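Local coordinates for protein xylan esterase 1 (Thermoanaerobacterium sp. 'JW/SL YS485', PDB 3FCY) that probably removes acetyl groups from xylan fragments and other small acetylated substrates such as cephalosporin C, as a carbohydrate esterase of family CE7 with an alpha/beta-hydrolase fold, at residues Asn161-Asp169 with Tyr250-Phe260. Residues are numbered along the deposited sequence; the frame is centred on the assembly and turned at random.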
ATOM      1  N   ASN A 161      24.414  -3.059   2.920  1.00 28.47           N
ATOM      2  CA  ASN A 161      23.266  -3.940   2.727  1.00 31.10           C
ATOM      3  C   ASN A 161      23.492  -5.112   1.782  1.00 28.37           C
ATOM      4  O   ASN A 161      23.905  -4.927   0.639  1.00 27.77           O
ATOM      5  CB  ASN A 161      22.062  -3.139   2.206  1.00 34.81           C
ATOM      6  CG  ASN A 161      21.454  -2.230   3.259  1.00 38.75           C
ATOM      7  OD1 ASN A 161      20.936  -2.694   4.278  1.00 41.63           O
ATOM      8  ND2 ASN A 161      21.503  -0.924   3.012  1.00 41.40           N
ATOM      9  N   GLY A 162      23.203  -6.315   2.271  1.00 27.73           N
ATOM     10  CA  GLY A 162      23.319  -7.506   1.448  1.00 26.92           C
ATOM     11  C   GLY A 162      24.615  -8.289   1.465  1.00 26.27           C
ATOM     12  O   GLY A 162      25.705  -7.727   1.343  1.00 25.60           O
ATOM     13  N   HIS A 163      24.485  -9.606   1.597  1.00 23.20           N
ATOM     14  CA  HIS A 163      25.641 -10.491   1.607  1.00 24.45           C
ATOM     15  C   HIS A 163      25.937 -11.058   0.216  1.00 23.46           C
ATOM     16  O   HIS A 163      27.038 -11.545  -0.037  1.00 24.16           O
ATOM     17  CB  HIS A 163      25.423 -11.634   2.602  1.00 23.09           C
ATOM     18  CG  HIS A 163      25.722 -11.261   4.021  1.00 22.47           C
ATOM     19  ND1 HIS A 163      25.451 -12.099   5.081  1.00 19.80           N
ATOM     20  CD2 HIS A 163      26.301 -10.156   4.552  1.00 21.36           C
ATOM     21  CE1 HIS A 163      25.851 -11.527   6.204  1.00 19.86           C
ATOM     22  NE2 HIS A 163      26.371 -10.348   5.910  1.00 20.21           N
ATOM     23  N   ILE A 164      24.956 -10.998  -0.682  1.00 24.20           N
ATOM     24  CA  ILE A 164      25.153 -11.503  -2.039  1.00 24.06           C
ATOM     25  C   ILE A 164      26.211 -10.680  -2.773  1.00 25.33           C
ATOM     26  O   ILE A 164      27.073 -11.236  -3.456  1.00 24.76           O
ATOM     27  CB  ILE A 164      23.848 -11.455  -2.857  1.00 25.65           C
ATOM     28  CG1 ILE A 164      22.812 -12.398  -2.239  1.00 25.50           C
ATOM     29  CG2 ILE A 164      24.126 -11.833  -4.314  1.00 25.24           C
ATOM     30  CD1 ILE A 164      21.480 -12.401  -2.960  1.00 27.96           C
ATOM     31  N   ILE A 165      26.137  -9.356  -2.640  1.00 24.82           N
ATOM     32  CA  ILE A 165      27.095  -8.472  -3.295  1.00 23.78           C
ATOM     33  C   ILE A 165      28.283  -8.144  -2.397  1.00 22.71           C
ATOM     34  O   ILE A 165      29.150  -7.365  -2.778  1.00 23.38           O
ATOM     35  CB  ILE A 165      26.442  -7.135  -3.735  1.00 25.46           C
ATOM     36  CG1 ILE A 165      25.913  -6.378  -2.512  1.00 24.65           C
ATOM     37  CG2 ILE A 165      25.315  -7.402  -4.725  1.00 25.22           C
ATOM     38  CD1 ILE A 165      25.447  -4.967  -2.830  1.00 26.72           C
ATOM     39  N   ARG A 166      28.320  -8.731  -1.204  1.00 22.58           N
ATOM     40  CA  ARG A 166      29.417  -8.488  -0.269  1.00 22.76           C
ATOM     41  C   ARG A 166      30.707  -9.108  -0.827  1.00 24.69           C
ATOM     42  O   ARG A 166      30.807 -10.325  -0.972  1.00 22.70           O
ATOM     43  CB  ARG A 166      29.084  -9.090   1.105  1.00 20.86           C
ATOM     44  CG  ARG A 166      30.039  -8.694   2.237  1.00 20.40           C
ATOM     45  CD  ARG A 166      30.060  -7.175   2.469  1.00 21.84           C
ATOM     46  NE  ARG A 166      28.729  -6.645   2.757  1.00 20.37           N
ATOM     47  CZ  ARG A 166      28.129  -6.688   3.945  1.00 21.68           C
ATOM     48  NH1 ARG A 166      28.738  -7.232   4.992  1.00 22.71           N
ATOM     49  NH2 ARG A 166      26.898  -6.206   4.081  1.00 21.47           N
ATOM     50  N   GLY A 167      31.681  -8.258  -1.143  1.00 24.72           N
ATOM     51  CA  GLY A 167      32.936  -8.731  -1.699  1.00 25.41           C
ATOM     52  C   GLY A 167      32.878  -8.851  -3.213  1.00 27.39           C
ATOM     53  O   GLY A 167      33.809  -9.360  -3.848  1.00 27.24           O
ATOM     54  N   LEU A 168      31.787  -8.377  -3.804  1.00 27.73           N
ATOM     55  CA  LEU A 168      31.616  -8.441  -5.253  1.00 28.82           C
ATOM     56  C   LEU A 168      32.652  -7.595  -6.007  1.00 31.21           C
ATOM     57  O   LEU A 168      33.068  -7.963  -7.104  1.00 30.84           O
ATOM     58  CB  LEU A 168      30.196  -8.009  -5.631  1.00 27.79           C
ATOM     59  CG  LEU A 168      29.794  -8.102  -7.110  1.00 29.16           C
ATOM     60  CD1 LEU A 168      29.943  -9.536  -7.611  1.00 27.44           C
ATOM     61  CD2 LEU A 168      28.362  -7.631  -7.272  1.00 27.32           C
ATOM     62  N   ASP A 169      33.062  -6.464  -5.431  1.00 32.50           N
ATOM     63  CA  ASP A 169      34.067  -5.608  -6.072  1.00 34.34           C
ATOM     64  C   ASP A 169      35.480  -5.967  -5.608  1.00 35.17           C
ATOM     65  O   ASP A 169      36.443  -5.276  -5.936  1.00 37.24           O
ATOM     66  CB  ASP A 169      33.824  -4.123  -5.772  1.00 34.11           C
ATOM     67  CG  ASP A 169      32.627  -3.560  -6.509  1.00 36.33           C
ATOM     68  OD1 ASP A 169      32.348  -4.009  -7.642  1.00 35.80           O
ATOM     69  OD2 ASP A 169      31.974  -2.647  -5.959  1.00 37.52           O
ATOM     70  N   TYR A 250      16.183  -9.917  -3.212  1.00 26.04           N
ATOM     71  CA  TYR A 250      17.216  -9.672  -4.217  1.00 25.85           C
ATOM     72  C   TYR A 250      17.428  -8.188  -4.538  1.00 26.04           C
ATOM     73  O   TYR A 250      18.074  -7.848  -5.533  1.00 24.21           O
ATOM     74  CB  TYR A 250      16.864 -10.414  -5.508  1.00 25.16           C
ATOM     75  CG  TYR A 250      17.105 -11.912  -5.468  1.00 25.99           C
ATOM     76  CD1 TYR A 250      18.401 -12.429  -5.401  1.00 24.46           C
ATOM     77  CD2 TYR A 250      16.039 -12.812  -5.547  1.00 25.43           C
ATOM     78  CE1 TYR A 250      18.634 -13.809  -5.418  1.00 23.95           C
ATOM     79  CE2 TYR A 250      16.259 -14.199  -5.564  1.00 25.01           C
ATOM     80  CZ  TYR A 250      17.561 -14.686  -5.500  1.00 25.44           C
ATOM     81  OH  TYR A 250      17.788 -16.046  -5.525  1.00 26.61           O
ATOM     82  N   GLN A 251      16.894  -7.311  -3.695  1.00 25.16           N
ATOM     83  CA  GLN A 251      17.015  -5.865  -3.902  1.00 25.80           C
ATOM     84  C   GLN A 251      18.454  -5.368  -4.075  1.00 25.32           C
ATOM     85  O   GLN A 251      18.712  -4.448  -4.853  1.00 25.04           O
ATOM     86  CB  GLN A 251      16.370  -5.118  -2.727  1.00 25.53           C
ATOM     87  CG  GLN A 251      16.486  -3.595  -2.801  1.00 27.78           C
ATOM     88  CD  GLN A 251      15.751  -3.007  -3.988  1.00 28.20           C
ATOM     89  OE1 GLN A 251      14.569  -3.277  -4.196  1.00 31.28           O
ATOM     90  NE2 GLN A 251      16.443  -2.193  -4.772  1.00 30.12           N
ATOM     91  N   GLU A 252      19.384  -5.977  -3.347  1.00 24.35           N
ATOM     92  CA  GLU A 252      20.783  -5.566  -3.401  1.00 24.20           C
ATOM     93  C   GLU A 252      21.413  -5.642  -4.789  1.00 24.34           C
ATOM     94  O   GLU A 252      22.340  -4.891  -5.090  1.00 25.20           O
ATOM     95  CB  GLU A 252      21.600  -6.379  -2.400  1.00 23.76           C
ATOM     96  CG  GLU A 252      21.714  -7.862  -2.716  1.00 22.53           C
ATOM     97  CD  GLU A 252      22.150  -8.659  -1.507  1.00 22.46           C
ATOM     98  OE1 GLU A 252      21.289  -8.955  -0.651  1.00 22.04           O
ATOM     99  OE2 GLU A 252      23.351  -8.976  -1.402  1.00 24.71           O
ATOM    100  N   ILE A 253      20.919  -6.534  -5.639  1.00 24.29           N
ATOM    101  CA  ILE A 253      21.461  -6.635  -6.990  1.00 25.97           C
ATOM    102  C   ILE A 253      21.114  -5.351  -7.741  1.00 24.63           C
ATOM    103  O   ILE A 253      21.925  -4.826  -8.504  1.00 23.28           O
ATOM    104  CB  ILE A 253      20.880  -7.841  -7.742  1.00 27.35           C
ATOM    105  CG1 ILE A 253      21.409  -9.133  -7.116  1.00 28.96           C
ATOM    106  CG2 ILE A 253      21.243  -7.758  -9.218  1.00 27.17           C
ATOM    107  CD1 ILE A 253      20.768 -10.381  -7.666  1.00 30.78           C
ATOM    108  N   THR A 254      19.901  -4.855  -7.516  1.00 25.76           N
ATOM    109  CA  THR A 254      19.456  -3.611  -8.140  1.00 25.83           C
ATOM    110  C   THR A 254      20.253  -2.453  -7.531  1.00 24.94           C
ATOM    111  O   THR A 254      20.728  -1.575  -8.254  1.00 24.85           O
ATOM    112  CB  THR A 254      17.942  -3.377  -7.912  1.00 27.67           C
ATOM    113  OG1 THR A 254      17.194  -4.260  -8.755  1.00 28.39           O
ATOM    114  CG2 THR A 254      17.555  -1.926  -8.228  1.00 27.62           C
ATOM    115  N   ASP A 255      20.412  -2.463  -6.207  1.00 23.55           N
ATOM    116  CA  ASP A 255      21.166  -1.406  -5.531  1.00 24.33           C
ATOM    117  C   ASP A 255      22.581  -1.337  -6.090  1.00 25.76           C
ATOM    118  O   ASP A 255      23.117  -0.252  -6.331  1.00 24.66           O
ATOM    119  CB  ASP A 255      21.261  -1.659  -4.021  1.00 26.92           C
ATOM    120  CG  ASP A 255      19.919  -1.552  -3.311  1.00 30.15           C
ATOM    121  OD1 ASP A 255      18.950  -1.043  -3.912  1.00 31.28           O
ATOM    122  OD2 ASP A 255      19.845  -1.972  -2.138  1.00 33.36           O
ATOM    123  N   TYR A 256      23.191  -2.503  -6.284  1.00 24.37           N
ATOM    124  CA  TYR A 256      24.546  -2.554  -6.810  1.00 25.24           C
ATOM    125  C   TYR A 256      24.676  -1.821  -8.142  1.00 24.33           C
ATOM    126  O   TYR A 256      25.528  -0.948  -8.296  1.00 24.21           O
ATOM    127  CB  TYR A 256      25.013  -3.996  -7.001  1.00 25.82           C
ATOM    128  CG  TYR A 256      26.419  -4.043  -7.538  1.00 25.41           C
ATOM    129  CD1 TYR A 256      27.514  -3.871  -6.691  1.00 24.75           C
ATOM    130  CD2 TYR A 256      26.655  -4.169  -8.905  1.00 25.38           C
ATOM    131  CE1 TYR A 256      28.809  -3.818  -7.195  1.00 25.07           C
ATOM    132  CE2 TYR A 256      27.947  -4.116  -9.420  1.00 26.67           C
ATOM    133  CZ  TYR A 256      29.018  -3.940  -8.561  1.00 26.31           C
ATOM    134  OH  TYR A 256      30.294  -3.882  -9.072  1.00 27.74           O
ATOM    135  N   PHE A 257      23.842  -2.190  -9.109  1.00 24.25           N
ATOM    136  CA  PHE A 257      23.889  -1.551 -10.419  1.00 24.36           C
ATOM    137  C   PHE A 257      23.593  -0.054 -10.349  1.00 23.97           C
ATOM    138  O   PHE A 257      24.278   0.753 -10.979  1.00 24.52           O
ATOM    139  CB  PHE A 257      22.909  -2.236 -11.376  1.00 25.92           C
ATOM    140  CG  PHE A 257      23.451  -3.495 -11.996  1.00 28.41           C
ATOM    141  CD1 PHE A 257      24.430  -3.431 -12.985  1.00 28.68           C
ATOM    142  CD2 PHE A 257      23.008  -4.747 -11.571  1.00 28.65           C
ATOM    143  CE1 PHE A 257      24.961  -4.597 -13.544  1.00 28.68           C
ATOM    144  CE2 PHE A 257      23.533  -5.917 -12.124  1.00 28.75           C
ATOM    145  CZ  PHE A 257      24.511  -5.841 -13.110  1.00 26.77           C
ATOM    146  N   ARG A 258      22.576   0.319  -9.580  1.00 23.00           N
ATOM    147  CA  ARG A 258      22.207   1.722  -9.447  1.00 23.72           C
ATOM    148  C   ARG A 258      23.377   2.572  -8.964  1.00 24.09           C
ATOM    149  O   ARG A 258      23.577   3.698  -9.430  1.00 24.40           O
ATOM    150  CB  ARG A 258      21.031   1.876  -8.475  1.00 23.68           C
ATOM    151  CG  ARG A 258      19.663   1.512  -9.063  1.00 21.67           C
ATOM    152  CD  ARG A 258      18.568   1.509  -7.994  1.00 22.72           C
ATOM    153  NE  ARG A 258      18.327   2.825  -7.403  1.00 23.52           N
ATOM    154  CZ  ARG A 258      17.509   3.746  -7.911  1.00 24.52           C
ATOM    155  NH1 ARG A 258      16.840   3.507  -9.032  1.00 21.85           N
ATOM    156  NH2 ARG A 258      17.358   4.910  -7.293  1.00 22.27           N
ATOM    157  N   LEU A 259      24.160   2.021  -8.044  1.00 22.74           N
ATOM    158  CA  LEU A 259      25.286   2.745  -7.472  1.00 24.99           C
ATOM    159  C   LEU A 259      26.630   2.579  -8.161  1.00 25.11           C
ATOM    160  O   LEU A 259      27.396   3.536  -8.259  1.00 25.61           O
ATOM    161  CB  LEU A 259      25.455   2.352  -6.005  1.00 23.28           C
ATOM    162  CG  LEU A 259      24.312   2.679  -5.046  1.00 23.71           C
ATOM    163  CD1 LEU A 259      24.504   1.898  -3.749  1.00 26.33           C
ATOM    164  CD2 LEU A 259      24.280   4.174  -4.780  1.00 23.20           C
ATOM    165  N   PHE A 260      26.914   1.372  -8.638  1.00 24.24           N
ATOM    166  CA  PHE A 260      28.205   1.077  -9.244  1.00 24.69           C
ATOM    167  C   PHE A 260      28.262   0.826 -10.747  1.00 25.30           C
ATOM    168  O   PHE A 260      29.347   0.773 -11.321  1.00 27.72           O
ATOM    169  CB  PHE A 260      28.824  -0.099  -8.487  1.00 24.40           C
ATOM    170  CG  PHE A 260      28.920   0.138  -7.008  1.00 25.38           C
ATOM    171  CD1 PHE A 260      29.861   1.024  -6.495  1.00 27.46           C
ATOM    172  CD2 PHE A 260      28.022  -0.466  -6.133  1.00 25.16           C
ATOM    173  CE1 PHE A 260      29.906   1.314  -5.125  1.00 28.70           C
ATOM    174  CE2 PHE A 260      28.056  -0.187  -4.765  1.00 26.90           C
ATOM    175  CZ  PHE A 260      28.998   0.705  -4.259  1.00 26.67           C
TER
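Glu252, with CG held between its backbone N and carbonyl carbon (chi1 67°) and the chain extended beyond, carries its carboxylate from the first turn of helix 251-260 into the bend at Gly162-Ile165. One turn later Tyr256, whose CG lies anti to the backbone N (chi1 -180°), sets its ring against Leu168 and Asp169. Glu252 illustrates how a helix side chain can hold an irregular loop through its backbone amides. Glu252 OE2 takes a hydrogen bond from Ile165 N at 3.1 Å, nearly along its C-O axis, and a weaker, bent one from Ile164 N at 2.7 Å. The same carboxylate packs against Gly162, whose CA lies 3.2 Å from OE2. The other carboxylate oxygen, Glu252 OE1, is bonded to Tyr117 OH, which also bonds to His163 N, so both oxygens of this buried carboxylate have partners. Further along the helix, Leu168 CD2 sits over the centre of the Tyr256 ring, 3.8 Å from the centroid, in a CH-pi contact. At the ring's edge, Tyr256 OH donates to the syn lone pair of Asp169 OD1 over 2.5 Å, and Arg266 adds a second partner for the hydroxyl. Ile164 CD1 reaches Tyr250 CD1 at 3.9 Å. The contact joins two excursions of the alpha/beta-hydrolase fold, between strand 136-140 and helix 176-192 and between strands 226-230 and 289-295, beside Tyr117, predicted to bind substrate, which Glu252 probably positions from the second shell.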